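Local coordinates for protein bitiscetin (Bitis arietans, PDB 1JWI) that binds von Willebrand factor and induces its interaction, through the A1 domain, with platelet GPIbalpha, so that platelets aggregate, at residues A[62-76]-A[99-113]. Sequence-based numbering, arbitrary orientation.
Sequences FVYDAWIGLRDESKT and KCFGLDVHTEYRTWT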
loop_
_atom_site.group_PDB
_atom_site.type_symbol
_atom_site.label_atom_id
_atom_site.label_comp_id
_atom_site.label_asym_id
_atom_site.label_seq_id
_atom_site.Cartn_x
_atom_site.Cartn_y
_atom_site.Cartn_z
ATOM N N PHE A 62 14.478 8.055 -17.847
ATOM C CA PHE A 62 13.696 7.375 -16.819
ATOM C C PHE A 62 12.652 8.329 -16.222
ATOM O O PHE A 62 12.915 8.988 -15.218
ATOM C CB PHE A 62 14.610 6.870 -15.686
ATOM C CG PHE A 62 15.699 5.918 -16.134
ATOM C CD1 PHE A 62 16.744 6.358 -16.947
ATOM C CD2 PHE A 62 15.696 4.589 -15.710
ATOM C CE1 PHE A 62 17.772 5.491 -17.331
ATOM C CE2 PHE A 62 16.720 3.711 -16.088
ATOM C CZ PHE A 62 17.762 4.167 -16.902
ATOM N N VAL A 63 11.475 8.401 -16.836
ATOM C CA VAL A 63 10.422 9.281 -16.336
ATOM C C VAL A 63 9.152 8.541 -15.929
ATOM O O VAL A 63 8.318 9.078 -15.213
ATOM C CB VAL A 63 10.034 10.333 -17.384
ATOM C CG1 VAL A 63 11.223 11.222 -17.682
ATOM C CG2 VAL A 63 9.548 9.647 -18.649
ATOM N N TYR A 64 9.002 7.308 -16.394
ATOM C CA TYR A 64 7.813 6.529 -16.067
ATOM C C TYR A 64 8.175 5.216 -15.403
ATOM O O TYR A 64 9.273 4.699 -15.594
ATOM C CB TYR A 64 7.022 6.177 -17.329
ATOM C CG TYR A 64 6.437 7.329 -18.105
ATOM C CD1 TYR A 64 5.397 8.095 -17.584
ATOM C CD2 TYR A 64 6.887 7.617 -19.395
ATOM C CE1 TYR A 64 4.814 9.121 -18.333
ATOM C CE2 TYR A 64 6.314 8.637 -20.147
ATOM C CZ TYR A 64 5.278 9.383 -19.612
ATOM O OH TYR A 64 4.706 10.389 -20.357
ATOM N N ASP A 65 7.243 4.685 -14.618
ATOM C CA ASP A 65 7.434 3.379 -14.016
ATOM C C ASP A 65 6.921 2.468 -15.137
ATOM O O ASP A 65 6.322 2.949 -16.103
ATOM C CB ASP A 65 6.567 3.205 -12.764
ATOM C CG ASP A 65 6.935 4.181 -11.649
ATOM O OD1 ASP A 65 6.221 5.189 -11.478
ATOM O OD2 ASP A 65 7.935 3.945 -10.952
ATOM N N ALA A 66 7.151 1.167 -15.027
ATOM C CA ALA A 66 6.673 0.248 -16.054
ATOM C C ALA A 66 5.899 -0.906 -15.422
ATOM O O ALA A 66 6.399 -1.577 -14.521
ATOM C CB ALA A 66 7.847 -0.283 -16.868
ATOM N N TRP A 67 4.669 -1.116 -15.881
ATOM C CA TRP A 67 3.811 -2.185 -15.371
ATOM C C TRP A 67 4.348 -3.597 -15.568
ATOM O O TRP A 67 4.876 -3.929 -16.637
ATOM C CB TRP A 67 2.435 -2.155 -16.061
ATOM C CG TRP A 67 1.556 -0.990 -15.732
ATOM C CD1 TRP A 67 0.882 -0.198 -16.619
ATOM C CD2 TRP A 67 1.194 -0.527 -14.426
ATOM N NE1 TRP A 67 0.120 0.726 -15.946
ATOM C CE2 TRP A 67 0.292 0.546 -14.599
ATOM C CE3 TRP A 67 1.541 -0.919 -13.127
ATOM C CZ2 TRP A 67 -0.268 1.236 -13.518
ATOM C CZ3 TRP A 67 0.982 -0.230 -12.051
ATOM C CH2 TRP A 67 0.089 0.833 -12.255
ATOM N N ILE A 68 4.208 -4.420 -14.531
ATOM C CA ILE A 68 4.555 -5.836 -14.606
ATOM C C ILE A 68 3.273 -6.541 -14.142
ATOM O O ILE A 68 2.357 -5.881 -13.640
ATOM C CB ILE A 68 5.765 -6.253 -13.716
ATOM C CG1 ILE A 68 5.579 -5.796 -12.274
ATOM C CG2 ILE A 68 7.057 -5.715 -14.327
ATOM C CD1 ILE A 68 6.698 -6.314 -11.361
ATOM N N GLY A 69 3.201 -7.857 -14.300
ATOM C CA GLY A 69 1.975 -8.571 -13.963
ATOM C C GLY A 69 1.566 -8.879 -12.536
ATOM O O GLY A 69 0.736 -9.755 -12.329
ATOM N N LEU A 70 2.104 -8.165 -11.557
ATOM C CA LEU A 70 1.770 -8.434 -10.165
ATOM C C LEU A 70 0.676 -7.513 -9.620
ATOM O O LEU A 70 0.704 -6.305 -9.867
ATOM C CB LEU A 70 3.030 -8.295 -9.318
ATOM C CG LEU A 70 2.938 -8.771 -7.875
ATOM C CD1 LEU A 70 2.701 -10.277 -7.841
ATOM C CD2 LEU A 70 4.238 -8.416 -7.155
ATOM N N ARG A 71 -0.280 -8.084 -8.883
ATOM C CA ARG A 71 -1.374 -7.311 -8.295
ATOM C C ARG A 71 -1.810 -7.828 -6.918
ATOM O O ARG A 71 -1.785 -9.035 -6.656
ATOM C CB ARG A 71 -2.599 -7.300 -9.220
ATOM C CG ARG A 71 -3.741 -6.417 -8.699
ATOM C CD ARG A 71 -4.875 -6.220 -9.711
ATOM N NE ARG A 71 -5.657 -7.431 -9.940
ATOM C CZ ARG A 71 -6.739 -7.492 -10.715
ATOM N NH1 ARG A 71 -7.175 -6.408 -11.341
ATOM N NH2 ARG A 71 -7.389 -8.640 -10.864
ATOM N N ASP A 72 -2.197 -6.900 -6.046
ATOM C CA ASP A 72 -2.685 -7.243 -4.713
ATOM C C ASP A 72 -4.164 -7.575 -4.916
ATOM O O ASP A 72 -4.968 -6.690 -5.185
ATOM C CB ASP A 72 -2.530 -6.047 -3.762
ATOM C CG ASP A 72 -3.206 -6.276 -2.406
ATOM O OD1 ASP A 72 -3.225 -5.333 -1.587
ATOM O OD2 ASP A 72 -3.717 -7.388 -2.159
ATOM N N GLU A 73 -4.513 -8.848 -4.790
ATOM C CA GLU A 73 -5.887 -9.289 -5.006
ATOM C C GLU A 73 -6.869 -9.146 -3.842
ATOM O O GLU A 73 -8.017 -9.582 -3.954
ATOM C CB GLU A 73 -5.886 -10.746 -5.477
ATOM C CG GLU A 73 -6.647 -10.975 -6.766
ATOM C CD GLU A 73 -6.032 -10.236 -7.934
ATOM O OE1 GLU A 73 -4.841 -10.478 -8.230
ATOM O OE2 GLU A 73 -6.739 -9.413 -8.556
ATOM N N SER A 74 -6.452 -8.555 -2.727
ATOM C CA SER A 74 -7.384 -8.404 -1.611
ATOM C C SER A 74 -8.569 -7.539 -2.044
ATOM O O SER A 74 -8.424 -6.654 -2.883
ATOM C CB SER A 74 -6.677 -7.817 -0.377
ATOM O OG SER A 74 -5.886 -6.690 -0.694
ATOM N N LYS A 75 -9.747 -7.798 -1.486
ATOM C CA LYS A 75 -10.929 -7.037 -1.884
ATOM C C LYS A 75 -11.032 -5.684 -1.192
ATOM O O LYS A 75 -11.766 -4.809 -1.648
ATOM C CB LYS A 75 -12.203 -7.853 -1.633
ATOM C CG LYS A 75 -12.459 -8.187 -0.172
ATOM C CD LYS A 75 -13.803 -8.898 0.020
ATOM C CE LYS A 75 -14.996 -7.953 -0.148
ATOM N NZ LYS A 75 -15.093 -7.333 -1.506
ATOM N N THR A 76 -10.297 -5.516 -0.095
ATOM C CA THR A 76 -10.295 -4.254 0.647
ATOM C C THR A 76 -9.431 -3.207 -0.071
ATOM O O THR A 76 -8.699 -3.538 -1.004
ATOM C CB THR A 76 -9.767 -4.470 2.089
ATOM O OG1 THR A 76 -8.674 -5.393 2.071
ATOM C CG2 THR A 76 -10.866 -5.021 2.981
ATOM N N LYS A 99 -2.701 -0.935 -5.598
ATOM C CA LYS A 99 -2.739 -2.397 -5.620
ATOM C C LYS A 99 -2.052 -3.078 -6.795
ATOM O O LYS A 99 -1.988 -4.306 -6.847
ATOM C CB LYS A 99 -4.201 -2.855 -5.520
ATOM C CG LYS A 99 -4.906 -2.224 -4.318
ATOM C CD LYS A 99 -6.382 -2.535 -4.255
ATOM C CE LYS A 99 -6.640 -3.909 -3.677
ATOM N NZ LYS A 99 -8.103 -4.130 -3.553
ATOM N N CYS A 100 -1.535 -2.283 -7.725
ATOM C CA CYS A 100 -0.837 -2.805 -8.897
ATOM C C CYS A 100 0.658 -2.489 -8.776
ATOM O O CYS A 100 1.036 -1.448 -8.229
ATOM C CB CYS A 100 -1.409 -2.185 -10.180
ATOM S SG CYS A 100 -3.071 -2.819 -10.586
ATOM N N PHE A 101 1.500 -3.374 -9.301
ATOM C CA PHE A 101 2.945 -3.186 -9.220
ATOM C C PHE A 101 3.662 -2.934 -10.535
ATOM O O PHE A 101 3.253 -3.412 -11.594
ATOM C CB PHE A 101 3.595 -4.381 -8.517
ATOM C CG PHE A 101 3.236 -4.488 -7.061
ATOM C CD1 PHE A 101 1.990 -4.986 -6.673
ATOM C CD2 PHE A 101 4.130 -4.067 -6.071
ATOM C CE1 PHE A 101 1.638 -5.061 -5.318
ATOM C CE2 PHE A 101 3.791 -4.134 -4.716
ATOM C CZ PHE A 101 2.547 -4.630 -4.339
ATOM N N GLY A 102 4.756 -2.179 -10.443
ATOM C CA GLY A 102 5.541 -1.863 -11.614
ATOM C C GLY A 102 7.005 -1.698 -11.255
ATOM O O GLY A 102 7.366 -1.652 -10.073
ATOM N N LEU A 103 7.852 -1.635 -12.279
ATOM C CA LEU A 103 9.279 -1.444 -12.065
ATOM C C LEU A 103 9.472 0.017 -11.641
ATOM O O LEU A 103 9.046 0.935 -12.337
ATOM C CB LEU A 103 10.045 -1.742 -13.359
ATOM C CG LEU A 103 9.873 -3.165 -13.909
ATOM C CD1 LEU A 103 10.707 -3.347 -15.166
ATOM C CD2 LEU A 103 10.289 -4.168 -12.841
ATOM N N ASP A 104 10.117 0.217 -10.496
ATOM C CA ASP A 104 10.352 1.546 -9.927
ATOM C C ASP A 104 11.407 2.361 -10.682
ATOM O O ASP A 104 12.585 2.004 -10.705
ATOM C CB ASP A 104 10.789 1.373 -8.473
ATOM C CG ASP A 104 10.787 2.668 -7.689
ATOM O OD1 ASP A 104 10.681 3.765 -8.281
ATOM O OD2 ASP A 104 10.904 2.571 -6.451
ATOM N N VAL A 105 10.985 3.468 -11.274
ATOM C CA VAL A 105 11.896 4.330 -12.022
ATOM C C VAL A 105 13.042 4.856 -11.151
ATOM O O VAL A 105 14.160 5.056 -11.633
ATOM C CB VAL A 105 11.148 5.543 -12.614
ATOM C CG1 VAL A 105 10.784 6.531 -11.506
ATOM C CG2 VAL A 105 12.001 6.213 -13.685
ATOM N N HIS A 106 12.763 5.057 -9.867
ATOM C CA HIS A 106 13.753 5.591 -8.942
ATOM C C HIS A 106 14.924 4.669 -8.620
ATOM O O HIS A 106 15.938 5.115 -8.082
ATOM C CB HIS A 106 13.049 6.038 -7.660
ATOM C CG HIS A 106 12.058 7.137 -7.889
ATOM N ND1 HIS A 106 10.815 7.158 -7.295
ATOM C CD2 HIS A 106 12.125 8.248 -8.660
ATOM C CE1 HIS A 106 10.157 8.234 -7.693
ATOM N NE2 HIS A 106 10.930 8.914 -8.522
ATOM N N THR A 107 14.795 3.390 -8.945
ATOM C CA THR A 107 15.881 2.445 -8.698
ATOM C C THR A 107 16.355 1.940 -10.065
ATOM O O THR A 107 17.035 0.923 -10.175
ATOM C CB THR A 107 15.415 1.251 -7.804
ATOM O OG1 THR A 107 14.324 0.565 -8.430
ATOM C CG2 THR A 107 14.967 1.748 -6.426
ATOM N N GLU A 108 15.991 2.693 -11.098
ATOM C CA GLU A 108 16.328 2.371 -12.482
ATOM C C GLU A 108 15.766 1.001 -12.849
ATOM O O GLU A 108 16.447 0.162 -13.442
ATOM C CB GLU A 108 17.850 2.426 -12.702
ATOM C CG GLU A 108 18.462 3.754 -12.274
ATOM C CD GLU A 108 19.732 4.112 -13.033
ATOM O OE1 GLU A 108 20.612 3.235 -13.182
ATOM O OE2 GLU A 108 19.845 5.281 -13.466
ATOM N N TYR A 109 14.509 0.791 -12.467
ATOM C CA TYR A 109 13.800 -0.448 -12.744
ATOM C C TYR A 109 14.418 -1.680 -12.093
ATOM O O TYR A 109 14.240 -2.801 -12.577
ATOM C CB TYR A 109 13.692 -0.646 -14.259
ATOM C CG TYR A 109 13.129 0.558 -14.975
ATOM C CD1 TYR A 109 12.006 1.223 -14.482
ATOM C CD2 TYR A 109 13.704 1.021 -16.156
ATOM C CE1 TYR A 109 11.466 2.324 -15.146
ATOM C CE2 TYR A 109 13.174 2.124 -16.832
ATOM C CZ TYR A 109 12.054 2.767 -16.320
ATOM O OH TYR A 109 11.513 3.848 -16.981
ATOM N N ARG A 110 15.130 -1.476 -10.990
ATOM C CA ARG A 110 15.758 -2.582 -10.275
ATOM C C ARG A 110 14.820 -3.216 -9.242
ATOM O O ARG A 110 14.939 -4.402 -8.934
ATOM C CB ARG A 110 17.031 -2.096 -9.573
ATOM C CG ARG A 110 17.845 -3.205 -8.935
ATOM C CD ARG A 110 18.358 -4.196 -9.984
ATOM N NE ARG A 110 19.222 -3.569 -10.986
ATOM C CZ ARG A 110 19.800 -4.220 -11.993
ATOM N NH1 ARG A 110 19.610 -5.525 -12.142
ATOM N NH2 ARG A 110 20.572 -3.567 -12.853
ATOM N N THR A 111 13.884 -2.434 -8.710
ATOM C CA THR A 111 12.958 -2.953 -7.700
ATOM C C THR A 111 11.496 -2.756 -8.082
ATOM O O THR A 111 11.188 -2.104 -9.083
ATOM C CB THR A 111 13.207 -2.275 -6.339
ATOM O OG1 THR A 111 13.102 -0.855 -6.495
ATOM C CG2 THR A 111 14.589 -2.613 -5.832
ATOM N N TRP A 112 10.595 -3.323 -7.283
ATOM C CA TRP A 112 9.168 -3.201 -7.565
ATOM C C TRP A 112 8.480 -2.245 -6.590
ATOM O O TRP A 112 8.837 -2.186 -5.415
ATOM C CB TRP A 112 8.498 -4.576 -7.506
ATOM C CG TRP A 112 9.163 -5.612 -8.381
ATOM C CD1 TRP A 112 10.001 -5.381 -9.441
ATOM C CD2 TRP A 112 9.003 -7.035 -8.299
ATOM N NE1 TRP A 112 10.370 -6.576 -10.020
ATOM C CE2 TRP A 112 9.775 -7.605 -9.339
ATOM C CE3 TRP A 112 8.283 -7.884 -7.448
ATOM C CZ2 TRP A 112 9.847 -8.988 -9.550
ATOM C CZ3 TRP A 112 8.352 -9.266 -7.659
ATOM C CH2 TRP A 112 9.130 -9.800 -8.702
ATOM N N THR A 113 7.491 -1.503 -7.081
ATOM C CA THR A 113 6.769 -0.544 -6.249
ATOM C C THR A 113 5.257 -0.619 -6.487
ATOM O O THR A 113 4.814 -0.944 -7.589
ATOM C CB THR A 113 7.276 0.902 -6.532
ATOM O OG1 THR A 113 6.704 1.814 -5.583
ATOM C CG2 THR A 113 6.909 1.335 -7.938
HETATM O O HOH W 1 8.412 5.054 -8.548
#
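Ala66 and Leu103 form a hydrogen-bonded antiparallel pair in the sheet of this C-type lectin-like fold, three-stranded within this chain, where strand 66-72 runs antiparallel beside strand 100-103 and strand 112-115 lies beyond. The register slips by two between the Trp67-Gly102 and Arg71-Cys100 pairs, a beta bulge, with the chain turning a corner at Gly69. Before the corner Ile68 N meets Phe101 O nearly straight (172°); beyond it Phe101 N donates to Leu70 O. Packing is tight in the middle. Ile68 points its CD1 squarely onto one face of the Trp112 indole, 3.7 Å from the five-membered ring centroid, while its CG2 meets Leu103 CG at 3.8 Å. Leu70 CD2 lies over the Phe101 ring, toward its rim. Trp67 turns its six-membered ring back to the central strand, CZ3 lying 3.6 Å from Cys100 CB; its NE1 is held by Gly23 O, and Cys100 SG forms a disulfide with Cys117. Leu70, Arg71 and Asp72 also pair with a strand of the partner chain, continuing the sheet across the interface. The Phe62 end is looser: its exposed ring is slid off the Tyr109 ring, centroids 5.4 Å apart, and carries the Glu108 carboxylate stacked over one face near the rim. Nearby, Tyr109 OH donates to Tyr64 O, and Val105 N to Asp65 OD2 on its anti side, well out of the carboxylate plane; a water bridges that oxygen to Asp104 OD1, probably easing the carboxylates' repulsion. At the far end the Lys99 chain bends at CG-CD (chi3 80°), bringing NZ between two loop carbonyls, 2.6 Å from Ser74 O and 2.7 Å from Thr76 O.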